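Long-range contact in CobC (Shigella flexneri 2a, PDB 6NRU), which probably removes the phosphate from adenosylcobalamin 5'-phosphate and from alpha-ribazole 5'-phosphate, in the assembly of the nucleotide loop of vitamin B12: residues 50-64 with 141-153. Residues are numbered along the deposited sequence; the frame is centred on the assembly and turned at random.
Sequences FDLVLCSELERAQHT and YQHYQNILIVSHQ. With SO4 (sulfate ion), chain N.
Strands 52-55 and 146-151 run parallel in the central sheet, 4.7 Å apart at closest approach and 20° from alignment, with L52 O, L54 N, L54 O and S56 N bonded to L148 N, L148 O, V150 N and V150 O. At the start of the pairing, the D51 carboxylate accepts two backbone N-H groups. Q145 N meets D51 OD1 on its syn side at 2.8 Å, and N146 N reaches D51 OD2 at 3.0 Å. D51 CG sits between the backbone N and the carbonyl carbon (chi1 42°), which turns both oxygens toward the backbone of Q145 and N146. L52 and L54 share one face of the sheet with I147. L52 CD2 lies over the centre of the Y144 ring, 4.0 Å from the centroid. L54 CD1 sits over a face of the Y141 ring, offset toward the rim. On the other face, V150 CG1 packs against T64 CG2 of helix 59-69. Further along, S56 OG and H152 NE2 are hydrogen-bonded at 3.0 Å, with OG near the ring plane. The R60 guanidinium turns a face to H152 CE1, its plane 75° from the imidazole. R60 NH1 donates to G24 O, and R60 NH2 to sulfate O4 at 3.3 Å; R10 and N17 hold the same ion. H152 adjoins H11, the likely phosphohistidine, and E84. The sulfate probably marks a phosphate-binding pocket, and the S56 bond would limit rotation of the imidazole beside it.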
loop_
_atom_site.group_PDB
_atom_site.type_symbol
_atom_site.label_atom_id
_atom_site.label_comp_id
_atom_site.label_asym_id
_atom_site.label_seq_id
_atom_site.Cartn_x
_atom_site.Cartn_y
_atom_site.Cartn_z
ATOM N N PHE A 50 -1.742 -18.515 -4.173
ATOM C CA PHE A 50 -0.625 -17.619 -4.425
ATOM C C PHE A 50 0.659 -18.413 -4.636
ATOM O O PHE A 50 0.819 -19.531 -4.135
ATOM C CB PHE A 50 -0.436 -16.644 -3.262
ATOM C CG PHE A 50 -1.665 -15.849 -2.921
ATOM C CD1 PHE A 50 -2.004 -14.725 -3.654
ATOM C CD2 PHE A 50 -2.472 -16.220 -1.858
ATOM C CE1 PHE A 50 -3.129 -13.992 -3.336
ATOM C CE2 PHE A 50 -3.599 -15.489 -1.536
ATOM C CZ PHE A 50 -3.928 -14.373 -2.275
ATOM N N ASP A 51 1.576 -17.823 -5.397
ATOM C CA ASP A 51 2.913 -18.368 -5.568
ATOM C C ASP A 51 3.994 -17.359 -5.215
ATOM O O ASP A 51 5.184 -17.679 -5.342
ATOM C CB ASP A 51 3.114 -18.867 -7.006
ATOM C CG ASP A 51 2.539 -17.922 -8.040
ATOM O OD1 ASP A 51 2.483 -18.305 -9.229
ATOM O OD2 ASP A 51 2.144 -16.798 -7.666
ATOM N N LEU A 52 3.620 -16.162 -4.770
ATOM C CA LEU A 52 4.589 -15.141 -4.405
ATOM C C LEU A 52 3.903 -14.111 -3.520
ATOM O O LEU A 52 2.735 -13.782 -3.737
ATOM C CB LEU A 52 5.184 -14.466 -5.646
ATOM C CG LEU A 52 6.348 -13.507 -5.395
ATOM C CD1 LEU A 52 7.522 -14.237 -4.746
ATOM C CD2 LEU A 52 6.774 -12.840 -6.688
ATOM N N VAL A 53 4.629 -13.611 -2.523
ATOM C CA VAL A 53 4.145 -12.544 -1.655
ATOM C C VAL A 53 5.204 -11.451 -1.623
ATOM O O VAL A 53 6.362 -11.713 -1.281
ATOM C CB VAL A 53 3.839 -13.036 -0.231
ATOM C CG1 VAL A 53 3.419 -11.866 0.644
ATOM C CG2 VAL A 53 2.755 -14.105 -0.254
ATOM N N LEU A 54 4.813 -10.236 -1.989
ATOM C CA LEU A 54 5.673 -9.064 -1.905
ATOM C C LEU A 54 5.090 -8.118 -0.868
ATOM O O LEU A 54 3.902 -7.781 -0.925
ATOM C CB LEU A 54 5.790 -8.366 -3.261
ATOM C CG LEU A 54 6.062 -9.270 -4.466
ATOM C CD1 LEU A 54 6.070 -8.460 -5.752
ATOM C CD2 LEU A 54 7.375 -10.014 -4.295
ATOM N N CYS A 55 5.918 -7.693 0.078
ATOM C CA CYS A 55 5.454 -6.949 1.236
ATOM C C CYS A 55 6.365 -5.757 1.488
ATOM O O CYS A 55 7.558 -5.788 1.175
ATOM C CB CYS A 55 5.404 -7.855 2.475
ATOM S SG CYS A 55 4.721 -7.101 3.953
ATOM N N SER A 56 5.790 -4.700 2.050
ATOM C CA SER A 56 6.596 -3.555 2.436
ATOM C C SER A 56 7.403 -3.880 3.690
ATOM O O SER A 56 7.114 -4.834 4.417
ATOM C CB SER A 56 5.714 -2.329 2.669
ATOM O OG SER A 56 5.444 -2.145 4.045
ATOM N N GLU A 57 8.436 -3.069 3.933
ATOM C CA GLU A 57 9.292 -3.289 5.096
ATOM C C GLU A 57 8.564 -2.997 6.401
ATOM O O GLU A 57 8.855 -3.630 7.424
ATOM C CB GLU A 57 10.545 -2.417 5.012
ATOM C CG GLU A 57 11.408 -2.642 3.793
ATOM C CD GLU A 57 12.669 -1.802 3.825
ATOM O OE1 GLU A 57 12.643 -0.705 4.425
ATOM O OE2 GLU A 57 13.690 -2.242 3.262
ATOM N N LEU A 58 7.630 -2.045 6.389
ATOM C CA LEU A 58 7.014 -1.581 7.623
ATOM C C LEU A 58 6.216 -2.699 8.280
ATOM O O LEU A 58 5.487 -3.442 7.617
ATOM C CB LEU A 58 6.123 -0.373 7.342
ATOM C CG LEU A 58 6.816 0.758 6.574
ATOM C CD1 LEU A 58 5.908 1.961 6.474
ATOM C CD2 LEU A 58 8.128 1.135 7.240
ATOM N N GLU A 59 6.362 -2.814 9.604
ATOM C CA GLU A 59 5.876 -3.999 10.302
ATOM C C GLU A 59 4.358 -4.104 10.274
ATOM O O GLU A 59 3.820 -5.215 10.341
ATOM C CB GLU A 59 6.388 -4.008 11.742
ATOM C CG GLU A 59 6.663 -5.405 12.270
ATOM C CD GLU A 59 7.740 -6.116 11.477
ATOM O OE1 GLU A 59 7.651 -7.354 11.334
ATOM O OE2 GLU A 59 8.678 -5.439 11.003
ATOM N N ARG A 60 3.647 -2.979 10.172
ATOM C CA ARG A 60 2.194 -3.058 10.068
ATOM C C ARG A 60 1.771 -3.820 8.820
ATOM O O ARG A 60 0.731 -4.490 8.823
ATOM C CB ARG A 60 1.577 -1.656 10.082
ATOM C CG ARG A 60 1.890 -0.802 8.866
ATOM C CD ARG A 60 2.165 0.630 9.280
ATOM N NE ARG A 60 1.648 1.598 8.317
ATOM C CZ ARG A 60 2.266 2.731 7.998
ATOM N NH1 ARG A 60 3.427 3.035 8.564
ATOM N NH2 ARG A 60 1.724 3.558 7.114
ATOM N N ALA A 61 2.571 -3.743 7.752
ATOM C CA ALA A 61 2.298 -4.523 6.552
ATOM C C ALA A 61 2.705 -5.978 6.736
ATOM O O ALA A 61 2.000 -6.887 6.283
ATOM C CB ALA A 61 3.022 -3.912 5.354
ATOM N N GLN A 62 3.834 -6.216 7.407
ATOM C CA GLN A 62 4.273 -7.585 7.651
ATOM C C GLN A 62 3.372 -8.283 8.663
ATOM O O GLN A 62 3.077 -9.475 8.517
ATOM C CB GLN A 62 5.726 -7.591 8.122
ATOM C CG GLN A 62 6.683 -6.986 7.114
ATOM C CD GLN A 62 8.130 -7.178 7.495
ATOM O OE1 GLN A 62 8.676 -8.272 7.361
ATOM N NE2 GLN A 62 8.764 -6.112 7.972
ATOM N N HIS A 63 2.930 -7.559 9.696
ATOM C CA HIS A 63 1.946 -8.113 10.620
ATOM C C HIS A 63 0.686 -8.534 9.878
ATOM O O HIS A 63 0.106 -9.587 10.165
ATOM C CB HIS A 63 1.615 -7.091 11.709
ATOM C CG HIS A 63 0.800 -7.643 12.840
ATOM N ND1 HIS A 63 0.499 -6.906 13.964
ATOM C CD2 HIS A 63 0.226 -8.856 13.021
ATOM C CE1 HIS A 63 -0.228 -7.640 14.789
ATOM N NE2 HIS A 63 -0.409 -8.827 14.239
ATOM N N THR A 64 0.253 -7.725 8.910
ATOM C CA THR A 64 -0.904 -8.088 8.102
ATOM C C THR A 64 -0.611 -9.319 7.252
ATOM O O THR A 64 -1.411 -10.262 7.212
ATOM C CB THR A 64 -1.317 -6.903 7.227
ATOM O OG1 THR A 64 -1.907 -5.886 8.048
ATOM C CG2 THR A 64 -2.320 -7.339 6.163
ATOM N N TYR A 141 9.369 -10.951 -12.203
ATOM C CA TYR A 141 8.467 -11.949 -11.648
ATOM C C TYR A 141 7.591 -12.606 -12.710
ATOM O O TYR A 141 6.526 -13.139 -12.378
ATOM C CB TYR A 141 7.577 -11.326 -10.574
ATOM C CG TYR A 141 8.327 -10.543 -9.532
ATOM C CD1 TYR A 141 9.142 -11.184 -8.610
ATOM C CD2 TYR A 141 8.218 -9.159 -9.464
ATOM C CE1 TYR A 141 9.828 -10.471 -7.651
ATOM C CE2 TYR A 141 8.903 -8.439 -8.509
ATOM C CZ TYR A 141 9.706 -9.101 -7.605
ATOM O OH TYR A 141 10.392 -8.389 -6.650
ATOM N N GLN A 142 8.022 -12.591 -13.973
ATOM C CA GLN A 142 7.177 -13.032 -15.078
ATOM C C GLN A 142 6.759 -14.495 -14.979
ATOM O O GLN A 142 5.822 -14.897 -15.680
ATOM C CB GLN A 142 7.896 -12.801 -16.404
ATOM C CG GLN A 142 9.114 -13.676 -16.595
ATOM C CD GLN A 142 9.954 -13.252 -17.780
ATOM O OE1 GLN A 142 11.154 -13.529 -17.833
ATOM N NE2 GLN A 142 9.329 -12.581 -18.742
ATOM N N HIS A 143 7.410 -15.294 -14.141
ATOM C CA HIS A 143 7.097 -16.713 -14.037
ATOM C C HIS A 143 6.077 -17.022 -12.949
ATOM O O HIS A 143 5.799 -18.200 -12.698
ATOM C CB HIS A 143 8.379 -17.512 -13.792
ATOM C CG HIS A 143 9.365 -17.416 -14.913
ATOM N ND1 HIS A 143 10.707 -17.686 -14.752
ATOM C CD2 HIS A 143 9.203 -17.076 -16.214
ATOM C CE1 HIS A 143 11.329 -17.516 -15.905
ATOM N NE2 HIS A 143 10.439 -17.146 -16.808
ATOM N N TYR A 144 5.512 -16.005 -12.308
ATOM C CA TYR A 144 4.505 -16.185 -11.277
ATOM C C TYR A 144 3.136 -15.789 -11.815
ATOM O O TYR A 144 3.022 -14.966 -12.730
ATOM C CB TYR A 144 4.847 -15.367 -10.026
ATOM C CG TYR A 144 6.168 -15.759 -9.400
ATOM C CD1 TYR A 144 6.224 -16.694 -8.374
ATOM C CD2 TYR A 144 7.361 -15.205 -9.846
ATOM C CE1 TYR A 144 7.430 -17.061 -7.806
ATOM C CE2 TYR A 144 8.570 -15.566 -9.284
ATOM C CZ TYR A 144 8.600 -16.493 -8.264
ATOM O OH TYR A 144 9.807 -16.851 -7.704
ATOM N N GLN A 145 2.095 -16.391 -11.243
ATOM C CA GLN A 145 0.728 -16.213 -11.718
ATOM C C GLN A 145 -0.154 -15.421 -10.768
ATOM O O GLN A 145 -0.985 -14.633 -11.224
ATOM C CB GLN A 145 0.080 -17.578 -11.981
ATOM C CG GLN A 145 0.522 -18.238 -13.282
ATOM C CD GLN A 145 0.407 -19.755 -13.243
ATOM O OE1 GLN A 145 1.271 -20.469 -13.755
ATOM N NE2 GLN A 145 -0.666 -20.253 -12.638
ATOM N N ASN A 146 -0.007 -15.608 -9.455
ATOM C CA ASN A 146 -0.853 -14.947 -8.459
ATOM C C ASN A 146 0.042 -14.373 -7.367
ATOM O O ASN A 146 0.335 -15.040 -6.372
ATOM C CB ASN A 146 -1.888 -15.912 -7.889
ATOM C CG ASN A 146 -2.919 -16.330 -8.918
ATOM O OD1 ASN A 146 -3.892 -15.615 -9.168
ATOM N ND2 ASN A 146 -2.709 -17.492 -9.526
ATOM N N ILE A 147 0.460 -13.127 -7.554
ATOM C CA ILE A 147 1.345 -12.437 -6.626
ATOM C C ILE A 147 0.492 -11.585 -5.698
ATOM O O ILE A 147 -0.283 -10.737 -6.156
ATOM C CB ILE A 147 2.375 -11.578 -7.373
ATOM C CG1 ILE A 147 3.084 -12.414 -8.442
ATOM C CG2 ILE A 147 3.367 -10.967 -6.400
ATOM C CD1 ILE A 147 3.977 -11.609 -9.357
ATOM N N LEU A 148 0.626 -11.814 -4.395
ATOM C CA LEU A 148 -0.055 -11.009 -3.390
ATOM C C LEU A 148 0.858 -9.873 -2.949
ATOM O O LEU A 148 2.026 -10.101 -2.617
ATOM C CB LEU A 148 -0.449 -11.863 -2.186
ATOM C CG LEU A 148 -0.882 -11.084 -0.943
ATOM C CD1 LEU A 148 -2.211 -10.370 -1.178
ATOM C CD2 LEU A 148 -0.957 -11.997 0.268
ATOM N N ILE A 149 0.324 -8.655 -2.942
ATOM C CA ILE A 149 1.074 -7.465 -2.557
ATOM C C ILE A 149 0.435 -6.881 -1.306
ATOM O O ILE A 149 -0.745 -6.507 -1.320
ATOM C CB ILE A 149 1.113 -6.426 -3.687
ATOM C CG1 ILE A 149 1.849 -6.995 -4.898
ATOM C CG2 ILE A 149 1.768 -5.140 -3.202
ATOM C CD1 ILE A 149 2.092 -5.980 -5.988
ATOM N N VAL A 150 1.211 -6.801 -0.229
ATOM C CA VAL A 150 0.771 -6.213 1.032
ATOM C C VAL A 150 1.514 -4.895 1.198
ATOM O O VAL A 150 2.737 -4.880 1.389
ATOM C CB VAL A 150 1.026 -7.148 2.223
ATOM C CG1 VAL A 150 0.380 -6.588 3.481
ATOM C CG2 VAL A 150 0.510 -8.551 1.925
ATOM N N SER A 151 0.780 -3.786 1.129
ATOM C CA SER A 151 1.410 -2.473 1.170
ATOM C C SER A 151 0.497 -1.437 1.814
ATOM O O SER A 151 -0.243 -1.748 2.755
ATOM C CB SER A 151 1.806 -2.029 -0.240
ATOM O OG SER A 151 2.684 -0.918 -0.197
ATOM N N HIS A 152 0.538 -0.207 1.305
ATOM C CA HIS A 152 -0.121 0.933 1.923
ATOM C C HIS A 152 -1.021 1.627 0.912
ATOM O O HIS A 152 -1.002 1.333 -0.286
ATOM C CB HIS A 152 0.910 1.918 2.487
ATOM C CG HIS A 152 1.949 1.268 3.343
ATOM N ND1 HIS A 152 1.831 1.173 4.712
ATOM C CD2 HIS A 152 3.118 0.664 3.024
ATOM C CE1 HIS A 152 2.885 0.545 5.201
ATOM N NE2 HIS A 152 3.682 0.225 4.197
ATOM N N GLN A 153 -1.811 2.574 1.422
ATOM C CA GLN A 153 -2.819 3.237 0.600
ATOM C C GLN A 153 -2.180 4.027 -0.538
ATOM O O GLN A 153 -2.613 3.936 -1.692
ATOM C CB GLN A 153 -3.677 4.148 1.480
ATOM C CG GLN A 153 -5.102 4.323 0.996
ATOM C CD GLN A 153 -5.175 5.099 -0.299
ATOM O OE1 GLN A 153 -5.890 4.718 -1.226
ATOM N NE2 GLN A 153 -4.421 6.193 -0.376
HETATM S S SO4 N . -2.342 5.134 6.219
HETATM O O1 SO4 N . -1.631 6.021 5.304
HETATM O O2 SO4 N . -2.783 5.894 7.386
HETATM O O3 SO4 N . -3.502 4.562 5.543
HETATM O O4 SO4 N . -1.455 4.056 6.646
#